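Local coordinates for protein butyrophilin subfamily 1 member A1 (Bos taurus, PDB 4HH8) that probably takes part in the secretion of milk-fat droplets and may restrain T-cell activation, here represented by its two extracellular immunoglobulin-like domains, at residues A[14-20]-A[117-123]; A[41-45]-A[88-92]; A[47-53]-A[108-114]; A[77-82]-A[95-101]. The protein carries 1 engineered substitution. All blocks are in the same frame, centred on the assembly; numbering follows the deposited sequence.

Contact 1 (A[14-20]-A[117-123])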
# COMPACT_ATOMS: atom_id res chain seq x y z
N PRO A 14 -8.96 27.69 18.81
CA PRO A 14 -9.99 27.10 19.66
C PRO A 14 -10.45 25.70 19.20
O PRO A 14 -11.55 25.28 19.52
CB PRO A 14 -11.13 28.12 19.55
CG PRO A 14 -10.95 28.76 18.18
CD PRO A 14 -9.49 28.74 17.90
N PHE A 15 -9.61 24.98 18.46
CA PHE A 15 -9.92 23.63 18.00
C PHE A 15 -8.64 22.89 17.69
O PHE A 15 -7.60 23.50 17.43
CB PHE A 15 -10.79 23.68 16.73
CG PHE A 15 -10.15 24.40 15.56
CD1 PHE A 15 -9.19 23.77 14.76
CD2 PHE A 15 -10.53 25.69 15.23
CE1 PHE A 15 -8.62 24.43 13.66
CE2 PHE A 15 -9.97 26.36 14.12
CZ PHE A 15 -9.01 25.72 13.34
N ASP A 16 -8.73 21.56 17.71
CA ASP A 16 -7.65 20.74 17.16
C ASP A 16 -8.14 19.87 16.01
O ASP A 16 -9.35 19.68 15.79
CB ASP A 16 -6.94 19.89 18.24
CG ASP A 16 -6.25 20.75 19.31
OD1 ASP A 16 -5.34 21.55 18.97
OD2 ASP A 16 -6.65 20.63 20.51
N VAL A 17 -7.16 19.36 15.28
CA VAL A 17 -7.38 18.50 14.13
C VAL A 17 -6.69 17.19 14.48
O VAL A 17 -5.51 17.17 14.76
CB VAL A 17 -6.74 19.11 12.87
CG1 VAL A 17 -6.70 18.07 11.75
CG2 VAL A 17 -7.51 20.31 12.43
N ILE A 18 -7.46 16.10 14.46
CA ILE A 18 -6.96 14.78 14.79
C ILE A 18 -6.89 13.88 13.57
O ILE A 18 -7.86 13.76 12.84
CB ILE A 18 -7.89 14.10 15.83
CG1 ILE A 18 -8.30 15.07 16.93
CG2 ILE A 18 -7.18 12.88 16.47
CD1 ILE A 18 -9.31 14.50 17.91
N GLY A 19 -5.76 13.22 13.35
CA GLY A 19 -5.67 12.21 12.29
C GLY A 19 -6.04 10.82 12.80
O GLY A 19 -6.28 10.65 13.99
N PRO A 20 -6.10 9.82 11.91
CA PRO A 20 -6.49 8.48 12.41
C PRO A 20 -5.46 7.85 13.36
O PRO A 20 -4.27 8.17 13.27
CB PRO A 20 -6.63 7.63 11.14
CG PRO A 20 -6.47 8.61 9.96
CD PRO A 20 -5.77 9.82 10.47
N ASN A 117 -7.25 31.12 12.64
CA ASN A 117 -7.04 29.88 13.38
C ASN A 117 -6.86 28.69 12.42
O ASN A 117 -7.74 28.39 11.61
CB ASN A 117 -8.22 29.59 14.32
CG ASN A 117 -8.61 30.79 15.20
OD1 ASN A 117 -7.77 31.40 15.85
ND2 ASN A 117 -9.89 31.10 15.23
N TYR A 118 -5.72 28.03 12.52
CA TYR A 118 -5.48 26.81 11.76
C TYR A 118 -4.88 25.74 12.65
O TYR A 118 -4.24 26.05 13.66
CB TYR A 118 -4.57 27.07 10.56
CG TYR A 118 -3.26 27.76 10.92
CD1 TYR A 118 -2.08 27.03 11.11
CD2 TYR A 118 -3.21 29.15 11.07
CE1 TYR A 118 -0.87 27.67 11.45
CE2 TYR A 118 -2.01 29.81 11.41
CZ TYR A 118 -0.85 29.07 11.60
OH TYR A 118 0.32 29.74 11.92
N GLU A 119 -5.11 24.48 12.27
CA GLU A 119 -4.48 23.34 12.89
C GLU A 119 -4.35 22.21 11.85
O GLU A 119 -5.01 22.24 10.81
CB GLU A 119 -5.26 22.87 14.12
CG GLU A 119 -4.60 21.71 14.89
CD GLU A 119 -3.23 22.05 15.44
OE1 GLU A 119 -3.18 22.71 16.50
OE2 GLU A 119 -2.20 21.65 14.83
N GLU A 120 -3.49 21.25 12.14
CA GLU A 120 -3.25 20.13 11.23
C GLU A 120 -2.86 18.80 11.90
O GLU A 120 -2.49 18.72 13.08
CB GLU A 120 -2.22 20.51 10.17
CG GLU A 120 -0.85 20.76 10.75
CD GLU A 120 0.15 21.10 9.69
OE1 GLU A 120 0.15 22.25 9.22
OE2 GLU A 120 0.94 20.20 9.33
N ALA A 121 -2.98 17.73 11.10
CA ALA A 121 -2.67 16.39 11.55
C ALA A 121 -2.10 15.63 10.39
O ALA A 121 -1.97 16.17 9.30
CB ALA A 121 -3.91 15.70 12.08
N ILE A 122 -1.78 14.37 10.63
CA ILE A 122 -1.05 13.53 9.71
C ILE A 122 -1.91 12.32 9.44
O ILE A 122 -2.50 11.78 10.37
CB ILE A 122 0.31 13.11 10.34
CG1 ILE A 122 1.25 14.31 10.38
CG2 ILE A 122 0.98 11.93 9.61
CD1 ILE A 122 2.49 14.13 11.25
N VAL A 123 -2.03 11.93 8.17
CA VAL A 123 -2.63 10.64 7.79
C VAL A 123 -1.62 9.88 6.96
O VAL A 123 -0.96 10.44 6.06
CB VAL A 123 -3.92 10.81 6.95
CG1 VAL A 123 -4.76 9.50 6.92
CG2 VAL A 123 -4.76 11.93 7.45
O HOH W 1 -3.00 18.30 15.72
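Val17 faces the 117-123 strand with both methyls: CG1 meets Ala121 CB at 3.7 Å, and CG2 rests on Glu119 O at 3.5 Å. CG1 stands anti to the Val17 backbone N (chi1 167°), which points it along the chain toward Ala121. Two residues earlier, Phe15 brings the rim of its ring to the same strand, CZ lying 3.4 Å from Asn117 O near the ring plane while CE1 touches Glu119 CB. At the ends, Pro14 CD presses on the Asn117 amide, and Pro20 CG packs on Val123 CG1 at 3.6 Å. No direct hydrogen bond crosses; a water donates to Val17 O and Glu120 O instead, 2.9 and 2.7 Å away. Asp16 OD1 and Glu119 OE1 approach to 3.5 Å, which would probably raise the pKa of one carboxylate. The bend at chi2 (62°) folds Glu119 back until OE2 accepts the N-H of Glu120. Each strand is positioned by backbone bonds to its own sheet: Asp16 and Ile18 to Ser39 and Arg37, Glu119 and Ala121 to Phe112 and Cys110. Two strands running the same way, the edge strand A of one sheet and strand G of the other, thus close the side of an immunoglobulin V-set sandwich.

Contact 2 (A[41-45]-A[88-92])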
# COMPACT_ATOMS: atom_id res chain seq x y z
N ASN A 41 -16.03 18.33 18.46
CA ASN A 41 -16.78 17.94 17.28
C ASN A 41 -17.73 19.03 16.76
O ASN A 41 -18.95 18.85 16.67
CB ASN A 41 -17.50 16.62 17.53
CG ASN A 41 -18.35 16.65 18.78
OD1 ASN A 41 -18.05 17.37 19.75
ND2 ASN A 41 -19.44 15.90 18.76
N VAL A 42 -17.14 20.17 16.39
CA VAL A 42 -17.92 21.27 15.84
C VAL A 42 -17.95 21.23 14.30
O VAL A 42 -17.12 20.59 13.70
CB VAL A 42 -17.39 22.65 16.37
CG1 VAL A 42 -17.72 22.78 17.86
CG2 VAL A 42 -15.88 22.84 16.12
N SER A 43 -18.92 21.89 13.69
CA SER A 43 -19.02 21.92 12.22
C SER A 43 -17.76 22.41 11.54
O SER A 43 -17.16 23.38 11.97
CB SER A 43 -20.15 22.80 11.74
OG SER A 43 -20.14 22.80 10.31
N ALA A 44 -17.36 21.73 10.48
CA ALA A 44 -16.25 22.18 9.65
C ALA A 44 -16.74 22.85 8.33
O ALA A 44 -15.90 23.24 7.52
CB ALA A 44 -15.25 21.03 9.36
N LYS A 45 -18.07 22.97 8.13
CA LYS A 45 -18.65 23.58 6.89
C LYS A 45 -18.13 24.99 6.66
O LYS A 45 -18.23 25.81 7.56
CB LYS A 45 -20.19 23.68 6.95
CG LYS A 45 -20.90 22.34 6.84
CD LYS A 45 -22.41 22.51 6.57
CE LYS A 45 -23.18 21.30 7.10
NZ LYS A 45 -24.60 21.65 7.42
N ILE A 88 -19.63 16.28 8.00
CA ILE A 88 -18.94 17.57 8.12
C ILE A 88 -19.51 18.46 9.22
O ILE A 88 -18.77 19.23 9.87
CB ILE A 88 -18.87 18.31 6.74
CG1 ILE A 88 -17.85 19.45 6.78
CG2 ILE A 88 -20.32 18.71 6.23
CD1 ILE A 88 -17.70 20.16 5.40
N ALA A 89 -20.81 18.36 9.44
CA ALA A 89 -21.45 19.18 10.46
C ALA A 89 -20.98 18.84 11.87
O ALA A 89 -21.21 19.63 12.80
CB ALA A 89 -22.96 19.09 10.38
N GLU A 90 -20.34 17.70 12.04
CA GLU A 90 -19.72 17.43 13.33
C GLU A 90 -18.20 17.44 13.25
O GLU A 90 -17.51 17.05 14.21
CB GLU A 90 -20.26 16.14 13.97
CG GLU A 90 -19.78 14.85 13.33
CD GLU A 90 -20.36 13.62 14.04
OE1 GLU A 90 -19.92 13.35 15.19
OE2 GLU A 90 -21.26 12.95 13.46
N GLY A 91 -17.67 17.90 12.12
CA GLY A 91 -16.24 18.19 12.03
C GLY A 91 -15.42 17.07 11.43
O GLY A 91 -14.21 17.16 11.37
N SER A 92 -16.09 16.04 10.95
CA SER A 92 -15.45 14.85 10.41
C SER A 92 -15.61 14.76 8.89
O SER A 92 -16.73 14.76 8.38
CB SER A 92 -16.04 13.61 11.08
OG SER A 92 -15.23 12.48 10.81
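Lys45 lies across Ile88 where the B-C loop, the counterpart of the first hypervariable loop of antibody V domains, meets the D-E turn at one end of this immunoglobulin V-set domain. The lysine chain is extended beyond CG, and its methylene groups run over the isoleucine: Lys45 CG sits 3.7 Å from Ile88 CG2. Farther out, Lys45 CE bridges two methyls, Ile88 CG2 and Ala89 CB, at 4.0 Å from each. Ile88 holds CG1 anti to its backbone N (chi1 -165°), which carries that branch under the backbone joining Ala44 to Lys45 and sets CD1 against Lys45 CA at 3.8 Å. Ala44 turns its CB toward the 88-92 segment, reaching Ile88 CG1, and also packs on Leu38 of strand 32-39, so this small methyl is buried between loop and sandwich. Ser43 aims its CB away, yet the atom still brushes Ala89 O; its OG receives the N-H of Lys45 in an ST turn that steadies the loop before the lysine departs. Asn41, an experimentally established glycosylation site whose glycan is absent from the structure, sets CB 3.3 Å from Glu90 O. Gly91, with a positive phi of 96°, lets Val42 O come close to its CA and is bonded through its backbone to Leu38. Ile88 O is gripped twice, Ala44 N at 2.9 Å and Gly91 N at 2.8 Å, from opposite faces of its carbonyl plane.

Contact 3 (A[47-53]-A[108-114])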
# COMPACT_ATOMS: atom_id res chain seq x y z
N MSE A 47 -14.97 25.95 6.13
CA MSE A 47 -13.58 26.11 6.52
C MSE A 47 -12.69 25.84 5.33
O MSE A 47 -13.11 25.20 4.39
CB MSE A 47 -13.23 25.10 7.62
CG MSE A 47 -13.77 25.47 8.97
SE MSE A 47 -12.92 24.39 10.36
CE MSE A 47 -11.20 25.23 10.56
N GLU A 48 -11.46 26.30 5.37
CA GLU A 48 -10.50 25.83 4.41
C GLU A 48 -10.02 24.46 4.85
O GLU A 48 -9.46 24.32 5.95
CB GLU A 48 -9.31 26.80 4.26
CG GLU A 48 -8.18 26.24 3.36
CD GLU A 48 -6.93 27.14 3.32
OE1 GLU A 48 -7.10 28.37 3.26
OE2 GLU A 48 -5.79 26.61 3.33
N LEU A 49 -10.26 23.48 3.99
CA LEU A 49 -9.83 22.08 4.13
C LEU A 49 -8.75 21.80 3.09
O LEU A 49 -9.04 21.86 1.91
CB LEU A 49 -11.00 21.13 3.90
CG LEU A 49 -12.28 21.43 4.71
CD1 LEU A 49 -13.43 20.56 4.28
CD2 LEU A 49 -12.08 21.33 6.24
N ARG A 50 -7.52 21.51 3.52
CA ARG A 50 -6.42 21.27 2.59
C ARG A 50 -5.73 19.95 2.90
O ARG A 50 -5.27 19.75 4.02
CB ARG A 50 -5.38 22.39 2.68
CG ARG A 50 -4.21 22.24 1.71
CD ARG A 50 -3.06 23.25 1.95
NE ARG A 50 -3.53 24.61 1.67
CZ ARG A 50 -3.37 25.27 0.53
NH1 ARG A 50 -2.72 24.73 -0.50
NH2 ARG A 50 -3.88 26.49 0.42
N TRP A 51 -5.65 19.05 1.94
CA TRP A 51 -4.78 17.88 2.11
C TRP A 51 -3.56 18.09 1.22
O TRP A 51 -3.69 18.57 0.09
CB TRP A 51 -5.50 16.60 1.71
CG TRP A 51 -6.27 15.94 2.80
CD1 TRP A 51 -5.95 14.80 3.43
CD2 TRP A 51 -7.52 16.37 3.35
NE1 TRP A 51 -6.92 14.48 4.34
CE2 TRP A 51 -7.90 15.43 4.31
CE3 TRP A 51 -8.39 17.43 3.06
CZ2 TRP A 51 -9.07 15.52 5.05
CZ3 TRP A 51 -9.57 17.54 3.79
CH2 TRP A 51 -9.90 16.58 4.78
N PHE A 52 -2.38 17.79 1.74
CA PHE A 52 -1.17 17.95 0.95
C PHE A 52 -0.13 16.92 1.34
O PHE A 52 -0.27 16.22 2.36
CB PHE A 52 -0.63 19.39 1.05
CG PHE A 52 -0.16 19.80 2.43
CD1 PHE A 52 1.18 19.70 2.78
CD2 PHE A 52 -1.06 20.31 3.37
CE1 PHE A 52 1.64 20.07 4.03
CE2 PHE A 52 -0.63 20.70 4.62
CZ PHE A 52 0.75 20.60 4.96
N ARG A 53 0.92 16.83 0.54
CA ARG A 53 1.98 15.89 0.82
C ARG A 53 3.22 16.62 1.29
O ARG A 53 3.36 16.93 2.47
CB ARG A 53 2.21 15.01 -0.40
CG ARG A 53 1.12 13.95 -0.51
CD ARG A 53 1.28 13.04 -1.65
NE ARG A 53 2.18 11.94 -1.36
CZ ARG A 53 2.39 10.93 -2.20
NH1 ARG A 53 1.77 10.91 -3.37
NH2 ARG A 53 3.24 9.96 -1.91
N TYR A 108 0.45 12.09 4.45
CA TYR A 108 -0.35 13.22 4.02
C TYR A 108 -0.57 14.09 5.22
O TYR A 108 -0.54 13.59 6.35
CB TYR A 108 -1.71 12.75 3.48
CG TYR A 108 -1.61 12.02 2.18
CD1 TYR A 108 -2.01 12.65 0.98
CD2 TYR A 108 -1.10 10.72 2.12
CE1 TYR A 108 -1.93 11.98 -0.24
CE2 TYR A 108 -0.99 10.04 0.89
CZ TYR A 108 -1.42 10.67 -0.28
OH TYR A 108 -1.32 10.02 -1.49
N ARG A 109 -0.81 15.37 5.00
CA ARG A 109 -1.18 16.25 6.07
C ARG A 109 -2.56 16.86 5.80
O ARG A 109 -2.84 17.29 4.68
CB ARG A 109 -0.11 17.33 6.28
CG ARG A 109 1.24 16.76 6.75
CD ARG A 109 2.06 17.86 7.42
NE ARG A 109 3.38 17.45 7.91
CZ ARG A 109 3.67 17.12 9.17
NH1 ARG A 109 2.72 17.14 10.11
NH2 ARG A 109 4.91 16.78 9.50
N CYS A 110 -3.40 16.91 6.82
CA CYS A 110 -4.72 17.54 6.69
C CYS A 110 -4.77 18.82 7.49
O CYS A 110 -4.59 18.80 8.71
CB CYS A 110 -5.83 16.62 7.15
SG CYS A 110 -5.60 16.03 8.87
N PHE A 111 -5.07 19.91 6.79
CA PHE A 111 -5.05 21.24 7.36
C PHE A 111 -6.46 21.84 7.30
O PHE A 111 -7.10 21.81 6.25
CB PHE A 111 -4.06 22.04 6.52
CG PHE A 111 -3.92 23.47 6.89
CD1 PHE A 111 -3.05 23.86 7.91
CD2 PHE A 111 -4.58 24.46 6.16
CE1 PHE A 111 -2.88 25.21 8.23
CE2 PHE A 111 -4.44 25.80 6.47
CZ PHE A 111 -3.58 26.18 7.51
N PHE A 112 -6.93 22.35 8.44
CA PHE A 112 -8.23 22.99 8.61
C PHE A 112 -7.97 24.44 9.00
O PHE A 112 -7.26 24.67 9.96
CB PHE A 112 -8.99 22.38 9.77
CG PHE A 112 -9.58 21.05 9.49
CD1 PHE A 112 -10.95 20.87 9.55
CD2 PHE A 112 -8.77 19.95 9.23
CE1 PHE A 112 -11.50 19.61 9.31
CE2 PHE A 112 -9.32 18.70 8.98
CZ PHE A 112 -10.67 18.53 9.02
N ARG A 113 -8.56 25.41 8.29
CA ARG A 113 -8.42 26.82 8.65
C ARG A 113 -9.75 27.58 8.68
O ARG A 113 -10.54 27.48 7.74
CB ARG A 113 -7.45 27.56 7.72
CG ARG A 113 -7.64 29.13 7.76
CD ARG A 113 -6.72 29.90 6.80
NE ARG A 113 -5.34 29.79 7.27
CZ ARG A 113 -4.29 30.35 6.68
NH1 ARG A 113 -4.41 31.10 5.57
NH2 ARG A 113 -3.08 30.17 7.22
N GLN A 114 -9.97 28.33 9.76
CA GLN A 114 -11.02 29.34 9.81
C GLN A 114 -10.39 30.69 10.18
O GLN A 114 -9.86 30.86 11.28
CB GLN A 114 -12.12 28.95 10.80
CG GLN A 114 -13.48 29.53 10.45
CD GLN A 114 -14.58 29.03 11.41
OE1 GLN A 114 -14.47 29.20 12.64
NE2 GLN A 114 -15.62 28.42 10.85
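Six backbone hydrogen bonds join Glu48, Arg50 and Phe52 to Arg113, Phe111 and Arg109, each residue giving its N-H and lending its carbonyl to its partner; Glu48 O to Arg113 N is 2.7 Å. Between these hydrogen-bonded pairs, Leu49-Phe112 and Trp51-Cys110 face inward. Leu49 CD2 lies over the Phe112 ring, 3.9 Å from its centroid, while the selenium of Met47, a selenomethionine here, approaches that ring's edge. Cys110 CB sits over the five-membered ring of Trp51, 3.9 Å from its centroid, beside the disulfide to Cys36: the tryptophan-disulfide pin of immunoglobulin domains. On the outer face, Phe52 offers its ring to Arg109 CB. On that face Arg50 NE makes a long salt bridge to Glu48 OE2 (3.4 Å), whose hydrogen bond is weak, and Arg50 NH1 is satisfied by Val56 O. Arg53 CG passes over the Tyr108 ring, CE1 being 3.6 Å away, and the guanidinium, its plane 21° from parallel to that ring, donates through NH2 to Ser103 O. Tyr108 OH bonds to Asp104 O, the tyrosine corner of Greek-key sandwiches. In the sheet these C and F strands are central: 61-64 pairs with 48-52 on one flank, 117-128 with 108-114 on the other, and Val93 and Val95 of the opposing sheet receive Trp51.

Contact 4 (A[77-82]-A[95-101])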
# COMPACT_ATOMS: atom_id res chain seq x y z
N TYR A 77 -3.43 14.82 -9.01
CA TYR A 77 -4.57 14.51 -8.17
C TYR A 77 -5.89 15.00 -8.72
O TYR A 77 -6.92 14.42 -8.44
CB TYR A 77 -4.32 14.94 -6.72
CG TYR A 77 -3.35 13.97 -6.07
CD1 TYR A 77 -3.76 12.69 -5.71
CD2 TYR A 77 -2.00 14.31 -5.90
CE1 TYR A 77 -2.87 11.79 -5.15
CE2 TYR A 77 -1.10 13.42 -5.35
CZ TYR A 77 -1.53 12.16 -4.97
OH TYR A 77 -0.67 11.26 -4.40
N ARG A 78 -5.85 16.02 -9.56
CA ARG A 78 -7.06 16.61 -10.13
C ARG A 78 -7.90 15.60 -10.80
O ARG A 78 -7.40 14.83 -11.59
CB ARG A 78 -6.70 17.63 -11.19
CG ARG A 78 -6.82 19.06 -10.76
CD ARG A 78 -6.33 19.88 -11.92
NE ARG A 78 -5.53 21.00 -11.46
CZ ARG A 78 -4.53 21.54 -12.16
NH1 ARG A 78 -4.20 21.03 -13.36
NH2 ARG A 78 -3.86 22.58 -11.66
N GLY A 79 -9.20 15.64 -10.53
CA GLY A 79 -10.11 14.71 -11.18
C GLY A 79 -10.18 13.32 -10.56
O GLY A 79 -11.00 12.51 -10.98
N ARG A 80 -9.34 13.03 -9.56
CA ARG A 80 -9.45 11.74 -8.83
C ARG A 80 -9.64 11.94 -7.31
O ARG A 80 -9.62 10.98 -6.55
CB ARG A 80 -8.26 10.82 -9.15
CG ARG A 80 -6.88 11.47 -9.04
CD ARG A 80 -5.71 10.62 -9.65
NE ARG A 80 -5.57 9.37 -8.93
CZ ARG A 80 -4.57 9.03 -8.12
NH1 ARG A 80 -3.48 9.80 -7.95
NH2 ARG A 80 -4.64 7.85 -7.53
N VAL A 81 -9.81 13.20 -6.89
CA VAL A 81 -10.00 13.54 -5.47
C VAL A 81 -11.35 14.21 -5.23
O VAL A 81 -11.86 14.92 -6.09
CB VAL A 81 -8.89 14.47 -4.91
CG1 VAL A 81 -7.54 13.79 -4.96
CG2 VAL A 81 -8.84 15.80 -5.67
N SER A 82 -11.93 13.96 -4.06
CA SER A 82 -13.21 14.54 -3.66
C SER A 82 -13.37 14.49 -2.16
O SER A 82 -12.80 13.63 -1.50
CB SER A 82 -14.42 13.85 -4.35
OG SER A 82 -14.55 12.49 -3.97
N VAL A 95 -10.80 12.96 2.42
CA VAL A 95 -10.56 13.12 0.99
C VAL A 95 -10.55 11.72 0.46
O VAL A 95 -9.83 10.87 1.00
CB VAL A 95 -9.22 13.84 0.70
CG1 VAL A 95 -8.83 13.71 -0.79
CG2 VAL A 95 -9.39 15.30 0.99
N ARG A 96 -11.40 11.46 -0.54
CA ARG A 96 -11.41 10.23 -1.28
C ARG A 96 -10.43 10.34 -2.46
O ARG A 96 -10.54 11.26 -3.28
CB ARG A 96 -12.82 9.89 -1.77
CG ARG A 96 -12.91 8.46 -2.34
CD ARG A 96 -14.35 7.99 -2.65
NE ARG A 96 -15.03 8.85 -3.61
CZ ARG A 96 -15.62 8.45 -4.75
NH1 ARG A 96 -15.64 7.16 -5.10
NH2 ARG A 96 -16.21 9.35 -5.54
N ILE A 97 -9.45 9.44 -2.50
CA ILE A 97 -8.56 9.35 -3.64
C ILE A 97 -8.94 8.12 -4.44
O ILE A 97 -8.90 7.01 -3.93
CB ILE A 97 -7.08 9.29 -3.25
CG1 ILE A 97 -6.76 10.41 -2.26
CG2 ILE A 97 -6.19 9.42 -4.54
CD1 ILE A 97 -5.34 10.37 -1.76
N GLN A 98 -9.32 8.33 -5.70
CA GLN A 98 -9.76 7.22 -6.55
C GLN A 98 -8.60 6.58 -7.25
O GLN A 98 -7.58 7.25 -7.52
CB GLN A 98 -10.74 7.71 -7.60
CG GLN A 98 -12.05 8.16 -6.99
CD GLN A 98 -13.04 8.62 -8.03
OE1 GLN A 98 -12.66 9.14 -9.10
NE2 GLN A 98 -14.32 8.42 -7.74
N GLU A 99 -8.76 5.29 -7.53
CA GLU A 99 -7.79 4.53 -8.29
C GLU A 99 -6.38 4.68 -7.73
O GLU A 99 -5.46 5.21 -8.40
CB GLU A 99 -7.87 4.90 -9.78
CG GLU A 99 -8.68 3.83 -10.56
CD GLU A 99 -9.85 4.43 -11.36
OE1 GLU A 99 -9.59 5.03 -12.44
OE2 GLU A 99 -11.03 4.28 -10.93
N VAL A 100 -6.23 4.21 -6.48
CA VAL A 100 -4.95 4.32 -5.77
C VAL A 100 -3.83 3.63 -6.54
O VAL A 100 -4.02 2.54 -7.07
CB VAL A 100 -5.08 3.78 -4.33
CG1 VAL A 100 -3.72 3.36 -3.77
CG2 VAL A 100 -5.74 4.83 -3.48
N LYS A 101 -2.68 4.30 -6.65
CA LYS A 101 -1.46 3.65 -7.15
C LYS A 101 -0.34 3.65 -6.12
O LYS A 101 -0.40 4.35 -5.11
CB LYS A 101 -0.94 4.25 -8.48
CG LYS A 101 -1.23 5.70 -8.80
CD LYS A 101 -1.17 5.85 -10.37
CE LYS A 101 -1.68 7.19 -10.88
NZ LYS A 101 -0.73 8.34 -10.61
O HOH W 2 -12.66 11.08 -5.32
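Arg80 hooks its guanidinium under the end of strand 95-97: NH2 donates to Gln98 O at 3.0 Å, from a position tilted out of the carbonyl plane. NE adds a weak bond to the same oxygen, and NH2 another weak one to Glu99 O. NH2 also forms a salt bridge with Asp104, the arginine-aspartate pair that V-set immunoglobulin domains form between the start of strand D and the E-F turn; Asp104 is held in turn by Lys101 N. A bend at chi3 (-62°) turns the guanidinium in toward these carbonyls. Ile97 CG2 covers one face of the group, 3.7 Å from NH2 of Arg80, and Lys101 CE the opposite face. The backbones pair as an antiparallel hairpin: Gln98 N donates to Arg80 O (2.8 Å), then Ser82 and Arg96 exchange two hydrogen bonds. A type II turn from Tyr77 to Arg80, with Gly79 at positive phi, leads into the strand. Inside, Val81 packs on Val95 and Ile97 and also reaches Phe61 of the facing sheet, while Tyr77 meets Ile97 CG2 with its ring edge. Outside, Ser82 OG lies near the guanidinium edge of Arg96, whose NH1 forms a salt bridge with Asp31. One water sits 2.7 Å from Ser82 OG and donates to Arg96 O at 2.9 Å.

In the fold
All four contacts belong to the membrane-distal V-set domain and lie within one chain's sandwich. Contact 3 is the middle of the sheet containing strands 48-52, 106-114 and 117-128; contact 1 flanks it, centres about 8 Å apart, where strand 117-128 faces strand 16-18 of the other sheet. Contact 4 holds that other sheet's far edge, its centre about 21 Å from that of contact 1, and meets contact 3 through Tyr77 and Tyr108. Contact 2 closes one end, its Ala44 touching Phe112. Along the chain, contact 1 encloses the other three, contact 4 nests inside contact 3, and contact 2 interleaves with both. First and last strands thus seal a domain whose two sheets are tied across the core.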